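Local coordinates for protein uncharacterized esterase YxiM (Bacillus subtilis, PDB 2O14) that probably hydrolyses ester bonds as a GDSL-family enzyme of unknown substrate, and carries a galactose-binding-like domain with a bound manganese ion, at residues Tyr16-Gly21 / Gly28-Arg33; Glu90-Leu95 / Ala149-Lys154; Lys42-Gln47 / Asn78-Asp83; Ala66-Ala71 / Ala144-Ala149. All coordinates share one frame; numbering follows the deposited sequence.

Contact 1: Tyr16-Gly21 / Gly28-Arg33; sequences YQFDFG and GYIGVR. With MN (manganese (II) ion), chain B.
This parallel strand pair carries part of the manganese site of the galactose-binding-like domain, a beta-sandwich. F18, D19 and F20 of strand 16-20 pair with I30, G31 and V32. Backbone bonds alternate across the pair: I30 N gives to Q17 O (2.8 Å), D19 N to I30 O, V32 N to D19 O and G21 N to V32 O. D19 leaves the sheet on the side away from the phenylalanines. Its CG stands anti to the backbone N (chi1 168°), and the carboxylate grips the metal with both oxygens, D19 OD1 at 2.4 Å and D19 OD2 at 2.3 Å from the manganese. Two waters also bind the manganese, and S24 and D65 complete the protein part of the site. D19 OD2 also accepts a hydrogen bond from E26 N. On the other side of the sheet, V32 sits between two rings. V32 CG2 touches F18 CD1 at 3.5 Å, and V32 CB lies near CD1 and CE1 of F20. I30 runs alongside F18. At the start of segment 28-33, Y29 lies against Q17. The extended Q17 chain places NE2 over the centre of the Y29 ring, 3.8 Å above its plane. Y29 CB meets D19 CB at 3.6 Å, behind the metal-binding carboxylate. A serine in place of Y29 would probably take the ring from under the Q17 amide, open a gap beside Q17 CB and leave that amide freer to turn. Q17 NE2 also gives a weak hydrogen bond to G28 O, 2.8 Å long but bent to 117° at the hydrogen.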
loop_
_atom_site.group_PDB
_atom_site.type_symbol
_atom_site.label_atom_id
_atom_site.label_comp_id
_atom_site.label_asym_id
_atom_site.label_seq_id
_atom_site.Cartn_x
_atom_site.Cartn_y
_atom_site.Cartn_z
ATOM N N TYR A 16 18.613 11.263 9.862
ATOM C CA TYR A 16 18.445 10.862 11.258
ATOM C C TYR A 16 18.301 9.342 11.269
ATOM O O TYR A 16 17.461 8.794 10.558
ATOM C CB TYR A 16 17.180 11.494 11.846
ATOM C CG TYR A 16 17.122 13.001 11.742
ATOM C CD1 TYR A 16 17.052 13.635 10.504
ATOM C CD2 TYR A 16 17.132 13.794 12.885
ATOM C CE1 TYR A 16 16.994 15.030 10.407
ATOM C CE2 TYR A 16 17.073 15.184 12.800
ATOM C CZ TYR A 16 17.006 15.794 11.561
ATOM O OH TYR A 16 16.967 17.168 11.481
ATOM N N GLN A 17 19.114 8.662 12.068
ATOM C CA GLN A 17 19.056 7.207 12.126
ATOM C C GLN A 17 18.861 6.698 13.543
ATOM O O GLN A 17 19.625 7.030 14.453
ATOM C CB GLN A 17 20.322 6.616 11.505
ATOM C CG GLN A 17 20.451 6.969 10.036
ATOM C CD GLN A 17 21.690 6.402 9.383
ATOM O OE1 GLN A 17 21.912 6.606 8.191
ATOM N NE2 GLN A 17 22.505 5.688 10.154
ATOM N N PHE A 18 17.825 5.884 13.719
ATOM C CA PHE A 18 17.481 5.345 15.025
ATOM C C PHE A 18 17.498 3.826 15.049
ATOM O O PHE A 18 16.907 3.178 14.190
ATOM C CB PHE A 18 16.093 5.856 15.432
ATOM C CG PHE A 18 15.999 7.356 15.500
ATOM C CD1 PHE A 18 16.579 8.059 16.553
ATOM C CD2 PHE A 18 15.359 8.074 14.491
ATOM C CE1 PHE A 18 16.521 9.459 16.600
ATOM C CE2 PHE A 18 15.297 9.473 14.526
ATOM C CZ PHE A 18 15.877 10.165 15.581
ATOM N N ASP A 19 18.196 3.269 16.031
ATOM C CA ASP A 19 18.284 1.822 16.211
ATOM C C ASP A 19 17.481 1.510 17.471
ATOM O O ASP A 19 17.954 1.709 18.585
ATOM C CB ASP A 19 19.750 1.389 16.380
ATOM C CG ASP A 19 19.890 -0.051 16.859
ATOM O OD1 ASP A 19 18.955 -0.841 16.639
ATOM O OD2 ASP A 19 20.939 -0.401 17.448
ATOM N N PHE A 20 16.259 1.030 17.279
ATOM C CA PHE A 20 15.358 0.718 18.384
ATOM C C PHE A 20 15.658 -0.597 19.091
ATOM O O PHE A 20 15.953 -1.607 18.455
ATOM C CB PHE A 20 13.923 0.711 17.865
ATOM C CG PHE A 20 13.459 2.053 17.368
ATOM C CD1 PHE A 20 12.957 3.007 18.258
ATOM C CD2 PHE A 20 13.546 2.376 16.014
ATOM C CE1 PHE A 20 12.550 4.266 17.805
ATOM C CE2 PHE A 20 13.140 3.633 15.548
ATOM C CZ PHE A 20 12.641 4.579 16.448
ATOM N N GLY A 21 15.562 -0.577 20.417
ATOM C CA GLY A 21 15.826 -1.771 21.202
ATOM C C GLY A 21 16.876 -1.510 22.265
ATOM O O GLY A 21 17.524 -0.467 22.252
ATOM N N GLY A 28 26.598 4.724 13.965
ATOM C CA GLY A 28 25.901 5.511 12.963
ATOM C C GLY A 28 24.424 5.629 13.287
ATOM O O GLY A 28 23.679 6.320 12.594
ATOM N N TYR A 29 23.999 4.957 14.348
ATOM C CA TYR A 29 22.602 4.977 14.758
ATOM C C TYR A 29 22.458 5.473 16.180
ATOM O O TYR A 29 23.318 5.223 17.022
ATOM C CB TYR A 29 22.008 3.567 14.704
ATOM C CG TYR A 29 21.671 3.052 13.331
ATOM C CD1 TYR A 29 20.374 3.148 12.834
ATOM C CD2 TYR A 29 22.637 2.432 12.540
ATOM C CE1 TYR A 29 20.041 2.634 11.582
ATOM C CE2 TYR A 29 22.318 1.914 11.288
ATOM C CZ TYR A 29 21.016 2.018 10.816
ATOM O OH TYR A 29 20.685 1.504 9.587
ATOM N N ILE A 30 21.367 6.180 16.447
ATOM C CA ILE A 30 21.093 6.639 17.798
ATOM C C ILE A 30 20.254 5.523 18.402
ATOM O O ILE A 30 19.201 5.166 17.859
ATOM C CB ILE A 30 20.261 7.928 17.825
ATOM C CG1 ILE A 30 21.102 9.106 17.339
ATOM C CG2 ILE A 30 19.745 8.178 19.241
ATOM C CD1 ILE A 30 20.329 10.407 17.300
ATOM N N GLY A 31 20.731 4.955 19.503
ATOM C CA GLY A 31 19.986 3.890 20.148
ATOM C C GLY A 31 18.780 4.469 20.865
ATOM O O GLY A 31 18.916 5.419 21.631
ATOM N N VAL A 32 17.599 3.918 20.604
ATOM C CA VAL A 32 16.382 4.386 21.254
ATOM C C VAL A 32 15.711 3.199 21.927
ATOM O O VAL A 32 15.323 2.218 21.283
ATOM C CB VAL A 32 15.400 5.029 20.264
ATOM C CG1 VAL A 32 14.212 5.609 21.025
ATOM C CG2 VAL A 32 16.101 6.111 19.468
ATOM N N ARG A 33 15.586 3.317 23.239
ATOM C CA ARG A 33 15.019 2.296 24.105
ATOM C C ARG A 33 13.545 2.631 24.374
ATOM O O ARG A 33 13.150 3.793 24.293
ATOM C CB ARG A 33 15.850 2.318 25.390
ATOM C CG ARG A 33 15.527 1.334 26.471
ATOM C CD ARG A 33 16.380 1.701 27.681
ATOM N NE ARG A 33 17.805 1.676 27.359
ATOM C CZ ARG A 33 18.605 0.641 27.594
ATOM N NH1 ARG A 33 18.121 -0.457 28.164
ATOM N NH2 ARG A 33 19.887 0.697 27.248
HETATM MN MN MN B . 19.844 -2.172 18.445
HETATM O O HOH W 1 19.006 -0.376 19.698
HETATM O O HOH W 2 20.981 -3.637 17.339
#

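Contact 2: Glu90-Leu95 / Ala149-Lys154; sequences EVKVTL and ALKIKK
T94 pairs with A149, K92 with K151 and E90 with K153 as hydrogen-bonded pairs of an antiparallel beta ladder. Each pair exchanges two backbone bonds. The shortest runs from E90 N to K153 O (2.6 Å), and the one from K92 N to K151 O is nearly straight. The T94 N to A149 O bond is more bent, at 149°. CA-H...O contacts lie between these pairs, such as I152 CA to E90 O at 3.4 Å. The apolar contacts are on the face of V91, V93, L150 and I152. The CD2 branch of L150 lies against V93 CG2 (4.1 Å) and reaches V91 CG1 from across. The other face carries the charged chains of E90, K92, K151 and K153. K92 has CG anti to the backbone N (chi1 177°) and K151 has CG beside it (chi1 -84°). Both chains then run extended, side by side, with K92 CD 3.8 Å from K151 CD. Their NZ atoms end 4.2 Å from each other, a like-charge pair that a weak, long ion pair from K92 to E120 may ease. E90 OE1 faces K153 NZ at 4.1 Å, too far for a salt bridge. A water lies within hydrogen-bonding distance of both E90 OE1 and K151 O. Strand 149-154 is an inner strand of its sheet: strand 90-95 lies along one edge and strand 15-20 along the other. Strand 120-127 pairs with the far edge of 90-95, and L132 and L134 of strand 131-138 pack on I152 and L150.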
loop_
_atom_site.group_PDB
_atom_site.type_symbol
_atom_site.label_atom_id
_atom_site.label_comp_id
_atom_site.label_asym_id
_atom_site.label_seq_id
_atom_site.Cartn_x
_atom_site.Cartn_y
_atom_site.Cartn_z
ATOM N N GLU A 90 11.994 11.429 3.576
ATOM C CA GLU A 90 11.969 10.056 3.114
ATOM C C GLU A 90 12.147 9.242 4.380
ATOM O O GLU A 90 13.075 9.488 5.149
ATOM C CB GLU A 90 13.131 9.768 2.164
ATOM C CG GLU A 90 13.205 8.302 1.735
ATOM C CD GLU A 90 14.430 7.993 0.889
ATOM O OE1 GLU A 90 15.543 7.868 1.455
ATOM O OE2 GLU A 90 14.276 7.878 -0.345
ATOM N N VAL A 91 11.255 8.286 4.607
ATOM C CA VAL A 91 11.343 7.452 5.790
ATOM C C VAL A 91 11.513 5.981 5.425
ATOM O O VAL A 91 10.647 5.382 4.784
ATOM C CB VAL A 91 10.085 7.593 6.670
ATOM C CG1 VAL A 91 10.223 6.723 7.918
ATOM C CG2 VAL A 91 9.885 9.040 7.059
ATOM N N LYS A 92 12.641 5.406 5.817
ATOM C CA LYS A 92 12.888 4.000 5.556
ATOM C C LYS A 92 12.551 3.290 6.859
ATOM O O LYS A 92 13.102 3.615 7.909
ATOM C CB LYS A 92 14.351 3.759 5.193
ATOM C CG LYS A 92 14.675 2.289 4.983
ATOM C CD LYS A 92 16.173 2.040 5.058
ATOM C CE LYS A 92 16.495 0.556 5.010
ATOM N NZ LYS A 92 17.961 0.324 5.164
ATOM N N VAL A 93 11.636 2.331 6.787
ATOM C CA VAL A 93 11.204 1.594 7.968
ATOM C C VAL A 93 11.752 0.177 7.996
ATOM O O VAL A 93 11.739 -0.517 6.983
ATOM C CB VAL A 93 9.661 1.488 8.032
ATOM C CG1 VAL A 93 9.240 0.735 9.290
ATOM C CG2 VAL A 93 9.040 2.866 7.993
ATOM N N THR A 94 12.227 -0.243 9.166
ATOM C CA THR A 94 12.746 -1.594 9.353
ATOM C C THR A 94 12.074 -2.142 10.607
ATOM O O THR A 94 12.354 -1.687 11.714
ATOM C CB THR A 94 14.272 -1.604 9.579
ATOM O OG1 THR A 94 14.927 -0.919 8.503
ATOM C CG2 THR A 94 14.780 -3.043 9.642
ATOM N N LEU A 95 11.190 -3.117 10.429
ATOM C CA LEU A 95 10.464 -3.707 11.547
ATOM C C LEU A 95 11.257 -4.759 12.312
ATOM O O LEU A 95 12.358 -5.143 11.916
ATOM C CB LEU A 95 9.160 -4.347 11.045
ATOM C CG LEU A 95 8.192 -3.504 10.208
ATOM C CD1 LEU A 95 6.930 -4.314 9.904
ATOM C CD2 LEU A 95 7.843 -2.227 10.969
ATOM N N ALA A 149 14.322 -0.259 13.326
ATOM C CA ALA A 149 15.091 0.923 12.959
ATOM C C ALA A 149 14.349 1.893 12.065
ATOM O O ALA A 149 13.354 1.544 11.442
ATOM C CB ALA A 149 16.388 0.499 12.274
ATOM N N LEU A 150 14.854 3.119 12.012
ATOM C CA LEU A 150 14.288 4.150 11.160
ATOM C C LEU A 150 15.416 4.970 10.563
ATOM O O LEU A 150 16.409 5.258 11.238
ATOM C CB LEU A 150 13.386 5.101 11.945
ATOM C CG LEU A 150 11.983 4.686 12.369
ATOM C CD1 LEU A 150 11.297 5.882 13.041
ATOM C CD2 LEU A 150 11.186 4.233 11.154
ATOM N N LYS A 151 15.268 5.318 9.291
ATOM C CA LYS A 151 16.222 6.166 8.598
ATOM C C LYS A 151 15.354 7.269 8.015
ATOM O O LYS A 151 14.497 7.013 7.164
ATOM C CB LYS A 151 16.940 5.418 7.473
ATOM C CG LYS A 151 18.138 4.602 7.925
ATOM C CD LYS A 151 18.925 4.108 6.719
ATOM C CE LYS A 151 20.219 3.431 7.133
ATOM N NZ LYS A 151 21.032 3.046 5.938
ATOM N N ILE A 152 15.566 8.490 8.489
ATOM C CA ILE A 152 14.792 9.634 8.038
ATOM C C ILE A 152 15.699 10.626 7.311
ATOM O O ILE A 152 16.643 11.164 7.891
ATOM C CB ILE A 152 14.113 10.299 9.247
ATOM C CG1 ILE A 152 13.241 9.255 9.960
ATOM C CG2 ILE A 152 13.289 11.499 8.806
ATOM C CD1 ILE A 152 12.773 9.669 11.337
ATOM N N LYS A 153 15.411 10.860 6.034
ATOM C CA LYS A 153 16.215 11.765 5.226
ATOM C C LYS A 153 15.368 12.870 4.602
ATOM O O LYS A 153 14.305 12.610 4.037
ATOM C CB LYS A 153 16.922 10.971 4.125
ATOM C CG LYS A 153 18.046 11.732 3.448
ATOM C CD LYS A 153 18.696 10.931 2.331
ATOM C CE LYS A 153 17.786 10.821 1.121
ATOM N NZ LYS A 153 18.509 10.239 -0.048
ATOM N N LYS A 154 15.847 14.106 4.697
ATOM C CA LYS A 154 15.123 15.240 4.143
ATOM C C LYS A 154 15.313 15.313 2.628
ATOM O O LYS A 154 16.436 15.282 2.134
ATOM C CB LYS A 154 15.595 16.539 4.801
ATOM C CG LYS A 154 14.732 17.746 4.463
ATOM C CD LYS A 154 15.076 18.963 5.312
ATOM C CE LYS A 154 14.117 20.105 5.000
ATOM N NZ LYS A 154 14.339 21.322 5.834
HETATM O O HOH W 3 15.722 7.471 4.306
#

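Contact 3: Lys42-Gln47 / Asn78-Asp83; sequences KGYGFQ and NTFNVD
F80, N81 and Q47 carry much of this antiparallel pairing, with F46 opposite F80. F80 has its CG anti to the backbone N (chi1 163°), which swings the ring across strand 44-46. Its edge turns toward the face of F46 in an edge-to-face pair, with centroids 5.5 Å apart and planes at 61°. CD1 of F80 sits over the F46 face, offset toward the rim, while F46 CE1 packs on F80 CB at 3.6 Å. The far end of the F80 ring, CZ, reaches Y44 CB. N81 points to the other face of the sheet, opposite G45. Its backbone N gives a bond to G45 O (2.9 Å), and its O accepts one from G45 N. The side-chain amide is held at both ends. N81 OD1 takes bonds from T79 OG1 (2.7 Å) and from N133 ND2, and N81 ND2 gives a weak bond to Q47 OE1 (2.9 Å). The bent Q47 chain brings its amide nearly coplanar with that of N81, 25° apart. A leucine at N81 would probably leave T79 OG1 and the N133 amide without their acceptor, and free the end of Q47 to turn. Q47 N and D83 N close the ends by bonding T79 O and G43 O. Strand 44-46 is an edge strand of the five-stranded antiparallel sheet, whose aromatic face packs on F18 and F20 of the opposing sheet, as in a beta-sandwich.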
loop_
_atom_site.group_PDB
_atom_site.type_symbol
_atom_site.label_atom_id
_atom_site.label_comp_id
_atom_site.label_asym_id
_atom_site.label_seq_id
_atom_site.Cartn_x
_atom_site.Cartn_y
_atom_site.Cartn_z
ATOM N N LYS A 42 16.357 16.777 23.440
ATOM C CA LYS A 42 17.038 15.765 22.634
ATOM C C LYS A 42 16.430 15.714 21.235
ATOM O O LYS A 42 17.114 15.390 20.270
ATOM C CB LYS A 42 16.930 14.381 23.276
ATOM C CG LYS A 42 17.754 14.201 24.535
ATOM C CD LYS A 42 17.605 12.791 25.075
ATOM C CE LYS A 42 18.298 12.645 26.413
ATOM N NZ LYS A 42 18.110 11.280 26.985
ATOM N N GLY A 43 15.137 16.013 21.134
ATOM C CA GLY A 43 14.479 16.010 19.838
ATOM C C GLY A 43 13.788 14.724 19.419
ATOM O O GLY A 43 13.315 14.619 18.287
ATOM N N TYR A 44 13.708 13.743 20.312
ATOM C CA TYR A 44 13.059 12.480 19.965
ATOM C C TYR A 44 12.701 11.673 21.209
ATOM O O TYR A 44 13.161 11.972 22.316
ATOM C CB TYR A 44 13.985 11.640 19.085
ATOM C CG TYR A 44 15.253 11.229 19.798
ATOM C CD1 TYR A 44 16.392 12.030 19.760
ATOM C CD2 TYR A 44 15.297 10.062 20.554
ATOM C CE1 TYR A 44 17.550 11.675 20.465
ATOM C CE2 TYR A 44 16.442 9.700 21.263
ATOM C CZ TYR A 44 17.561 10.510 21.216
ATOM O OH TYR A 44 18.673 10.163 21.948
ATOM N N GLY A 45 11.903 10.626 21.016
ATOM C CA GLY A 45 11.507 9.785 22.130
ATOM C C GLY A 45 10.050 9.383 22.042
ATOM O O GLY A 45 9.303 9.906 21.215
ATOM N N PHE A 46 9.635 8.462 22.903
ATOM C CA PHE A 46 8.261 7.994 22.901
ATOM C C PHE A 46 7.319 8.871 23.719
ATOM O O PHE A 46 7.627 9.266 24.844
ATOM C CB PHE A 46 8.219 6.552 23.392
ATOM C CG PHE A 46 8.899 5.597 22.465
ATOM C CD1 PHE A 46 8.297 5.223 21.268
ATOM C CD2 PHE A 46 10.156 5.087 22.773
ATOM C CE1 PHE A 46 8.939 4.353 20.391
ATOM C CE2 PHE A 46 10.808 4.216 21.901
ATOM C CZ PHE A 46 10.196 3.849 20.709
ATOM N N GLN A 47 6.164 9.166 23.134
ATOM C CA GLN A 47 5.160 10.012 23.766
ATOM C C GLN A 47 4.554 9.360 25.000
ATOM O O GLN A 47 4.305 10.031 25.999
ATOM C CB GLN A 47 4.058 10.345 22.755
ATOM C CG GLN A 47 3.037 11.355 23.259
ATOM C CD GLN A 47 3.690 12.646 23.738
ATOM O OE1 GLN A 47 4.444 13.282 23.002
ATOM N NE2 GLN A 47 3.402 13.035 24.978
ATOM N N ASN A 78 0.464 6.516 21.276
ATOM C CA ASN A 78 1.627 5.676 21.540
ATOM C C ASN A 78 2.594 5.738 20.357
ATOM O O ASN A 78 2.848 4.727 19.701
ATOM C CB ASN A 78 1.198 4.221 21.756
ATOM C CG ASN A 78 2.325 3.358 22.309
ATOM O OD1 ASN A 78 2.377 2.149 22.071
ATOM N ND2 ASN A 78 3.221 3.975 23.067
ATOM N N THR A 79 3.138 6.917 20.085
ATOM C CA THR A 79 4.060 7.068 18.960
ATOM C C THR A 79 5.499 7.366 19.350
ATOM O O THR A 79 5.810 7.658 20.503
ATOM C CB THR A 79 3.633 8.227 18.043
ATOM O OG1 THR A 79 3.507 9.425 18.828
ATOM C CG2 THR A 79 2.312 7.915 17.346
ATOM N N PHE A 80 6.374 7.267 18.359
ATOM C CA PHE A 80 7.770 7.623 18.521
ATOM C C PHE A 80 7.759 8.998 17.867
ATOM O O PHE A 80 7.317 9.124 16.723
ATOM C CB PHE A 80 8.678 6.697 17.713
ATOM C CG PHE A 80 10.070 7.237 17.517
ATOM C CD1 PHE A 80 10.951 7.335 18.592
ATOM C CD2 PHE A 80 10.492 7.665 16.262
ATOM C CE1 PHE A 80 12.233 7.850 18.418
ATOM C CE2 PHE A 80 11.770 8.184 16.075
ATOM C CZ PHE A 80 12.642 8.276 17.156
ATOM N N ASN A 81 8.217 10.022 18.574
ATOM C CA ASN A 81 8.234 11.366 18.005
ATOM C C ASN A 81 9.653 11.807 17.714
ATOM O O ASN A 81 10.592 11.411 18.406
ATOM C CB ASN A 81 7.624 12.389 18.966
ATOM C CG ASN A 81 6.310 11.938 19.546
ATOM O OD1 ASN A 81 5.570 11.181 18.922
ATOM N ND2 ASN A 81 6.002 12.417 20.746
ATOM N N VAL A 82 9.794 12.629 16.681
ATOM C CA VAL A 82 11.084 13.174 16.312
ATOM C C VAL A 82 10.867 14.563 15.722
ATOM O O VAL A 82 10.163 14.729 14.725
ATOM C CB VAL A 82 11.835 12.266 15.293
ATOM C CG1 VAL A 82 10.941 11.944 14.108
ATOM C CG2 VAL A 82 13.111 12.962 14.826
ATOM N N ASP A 83 11.446 15.568 16.371
ATOM C CA ASP A 83 11.322 16.938 15.896
ATOM C C ASP A 83 12.168 17.082 14.638
ATOM O O ASP A 83 13.316 16.633 14.602
ATOM C CB ASP A 83 11.793 17.917 16.973
ATOM C CG ASP A 83 10.970 17.822 18.239
ATOM O OD1 ASP A 83 9.733 17.739 18.130
ATOM O OD2 ASP A 83 11.554 17.838 19.342
HETATM O O HOH W 4 15.430 15.482 16.283
#

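Contact 4: Ala66-Ala71 / Ala144-Ala149; sequences AVEFLA and AFTLSA
V67 and L147 face each other as a hydrogen-bonded antiparallel pair. L147 N gives to V67 O at 2.9 Å, and V67 N gives to L147 O at 3.1 Å. The next bond runs from F69 N to F145 O (2.8 Å). V67 and L147 lie side by side, with V67 CG2 4.0 Å from L147 CB. The same L147 CB touches F69 CE2 at 3.9 Å, in the plane of the ring and at its edge. F145 O lies at that edge too. On the other side of the sheet, E68 stretches out with CG anti to the backbone N (chi1 -177°). The E68 chain crosses that of T146, with E68 CB and CG against T146 CG2, and E68 OE2 comes to 3.7 Å from A144 CB. A water ties this end together. It donates to E68 OE2 and to F69 O (2.7 Å) and accepts from F145 N. The pairing belongs to the galactose-binding-like beta-sandwich, where strand 146-156 has a classic beta bulge: S148 and A149 both face T94. At the bulge A66 turns its CB toward strand 146-149, and S148 OG lies 3.5 Å from A66 CB. S148 OG bonds D65 O, the backbone oxygen of a manganese ligand, with L95 O as a second, weak partner. T146 OG1 bonds N97 O. Further out, F20 packs on both V67 and L147, and V136 of strand 131-138 covers L147, F69 and F145. Strand 52-56 runs along the other edge of 66-69, with backbone bonds between A66 and V55 and between E68 and R53.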
loop_
_atom_site.group_PDB
_atom_site.type_symbol
_atom_site.label_atom_id
_atom_site.label_comp_id
_atom_site.label_asym_id
_atom_site.label_seq_id
_atom_site.Cartn_x
_atom_site.Cartn_y
_atom_site.Cartn_z
ATOM N N ALA A 66 14.436 -4.585 18.980
ATOM C CA ALA A 66 13.367 -3.670 18.605
ATOM C C ALA A 66 12.521 -3.242 19.791
ATOM O O ALA A 66 12.774 -3.636 20.924
ATOM C CB ALA A 66 12.472 -4.338 17.560
ATOM N N VAL A 67 11.529 -2.404 19.511
ATOM C CA VAL A 67 10.580 -1.955 20.521
ATOM C C VAL A 67 9.241 -2.451 20.005
ATOM O O VAL A 67 9.035 -2.541 18.790
ATOM C CB VAL A 67 10.509 -0.412 20.644
ATOM C CG1 VAL A 67 11.724 0.116 21.404
ATOM C CG2 VAL A 67 10.421 0.214 19.266
ATOM N N GLU A 68 8.342 -2.794 20.917
ATOM C CA GLU A 68 7.019 -3.262 20.529
ATOM C C GLU A 68 5.952 -2.263 20.964
ATOM O O GLU A 68 5.958 -1.788 22.101
ATOM C CB GLU A 68 6.721 -4.613 21.170
ATOM C CG GLU A 68 5.389 -5.182 20.748
ATOM C CD GLU A 68 5.128 -6.544 21.339
ATOM O OE1 GLU A 68 6.078 -7.154 21.877
ATOM O OE2 GLU A 68 3.970 -7.006 21.255
ATOM N N PHE A 69 5.050 -1.929 20.053
ATOM C CA PHE A 69 3.973 -1.004 20.378
ATOM C C PHE A 69 2.841 -1.828 20.983
ATOM O O PHE A 69 2.201 -2.622 20.287
ATOM C CB PHE A 69 3.502 -0.288 19.117
ATOM C CG PHE A 69 4.517 0.667 18.550
ATOM C CD1 PHE A 69 4.404 2.035 18.769
ATOM C CD2 PHE A 69 5.594 0.195 17.800
ATOM C CE1 PHE A 69 5.349 2.925 18.245
ATOM C CE2 PHE A 69 6.543 1.077 17.272
ATOM C CZ PHE A 69 6.417 2.440 17.496
ATOM N N LEU A 70 2.614 -1.643 22.281
ATOM C CA LEU A 70 1.574 -2.365 23.007
ATOM C C LEU A 70 0.197 -1.738 22.787
ATOM O O LEU A 70 -0.831 -2.406 22.890
ATOM C CB LEU A 70 1.913 -2.400 24.497
ATOM C CG LEU A 70 3.253 -3.066 24.820
ATOM C CD1 LEU A 70 3.478 -3.066 26.328
ATOM C CD2 LEU A 70 3.262 -4.484 24.279
ATOM N N ALA A 71 0.190 -0.443 22.506
ATOM C CA ALA A 71 -1.034 0.279 22.211
ATOM C C ALA A 71 -0.820 0.696 20.763
ATOM O O ALA A 71 0.290 1.071 20.386
ATOM C CB ALA A 71 -1.161 1.496 23.110
ATOM N N ALA A 144 2.634 -9.260 17.074
ATOM C CA ALA A 144 3.503 -8.215 17.598
ATOM C C ALA A 144 3.815 -7.118 16.584
ATOM O O ALA A 144 4.251 -7.390 15.462
ATOM C CB ALA A 144 4.800 -8.830 18.108
ATOM N N PHE A 145 3.585 -5.871 16.987
ATOM C CA PHE A 145 3.867 -4.724 16.127
ATOM C C PHE A 145 5.181 -4.152 16.645
ATOM O O PHE A 145 5.217 -3.442 17.648
ATOM C CB PHE A 145 2.716 -3.723 16.224
ATOM C CG PHE A 145 1.386 -4.328 15.877
ATOM C CD1 PHE A 145 1.240 -5.079 14.712
ATOM C CD2 PHE A 145 0.293 -4.196 16.729
ATOM C CE1 PHE A 145 0.028 -5.692 14.400
ATOM C CE2 PHE A 145 -0.928 -4.807 16.426
ATOM C CZ PHE A 145 -1.058 -5.556 15.264
ATOM N N THR A 146 6.259 -4.498 15.953
ATOM C CA THR A 146 7.603 -4.110 16.353
ATOM C C THR A 146 8.362 -3.233 15.367
ATOM O O THR A 146 8.118 -3.276 14.159
ATOM C CB THR A 146 8.446 -5.360 16.578
ATOM O OG1 THR A 146 8.552 -6.071 15.341
ATOM C CG2 THR A 146 7.795 -6.266 17.610
ATOM N N LEU A 147 9.309 -2.463 15.894
ATOM C CA LEU A 147 10.118 -1.562 15.078
ATOM C C LEU A 147 11.601 -1.712 15.442
ATOM O O LEU A 147 11.973 -1.531 16.598
ATOM C CB LEU A 147 9.654 -0.114 15.307
ATOM C CG LEU A 147 10.408 0.969 14.526
ATOM C CD1 LEU A 147 10.246 0.745 13.032
ATOM C CD2 LEU A 147 9.898 2.344 14.922
ATOM N N SER A 148 12.445 -2.044 14.465
ATOM C CA SER A 148 13.879 -2.206 14.717
ATOM C C SER A 148 14.695 -0.971 14.381
ATOM O O SER A 148 15.667 -0.668 15.061
ATOM C CB SER A 148 14.454 -3.388 13.920
ATOM O OG SER A 148 14.181 -4.631 14.541
ATOM N N ALA A 149 14.322 -0.259 13.326
ATOM C CA ALA A 149 15.091 0.923 12.959
ATOM C C ALA A 149 14.349 1.893 12.065
ATOM O O ALA A 149 13.354 1.544 11.442
ATOM C CB ALA A 149 16.388 0.499 12.274
HETATM O O HOH W 5 2.185 -5.187 19.568
#

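How the contacts relate
All four contacts lie in the galactose-binding-like domain. Contacts 1, 2 and 4 belong to one sheet and meet through strand 146-156, with contacts 2 and 4 sharing A149. Contact 3 belongs to the opposing sheet. The sheets meet in a shared apolar core, where F20 packs on F80 and F46, and L150 on F80. Contacts 2, 3 and 4 are mostly buried, and contact 1 is only partly so. Chemistry changes with position. Contact 1 is parallel and has a metal-binding carboxylate, contact 2 has charged chains on its outer face, contact 3 has an aromatic pair and an amide network, and contact 4 has a water bridge beside a bulge.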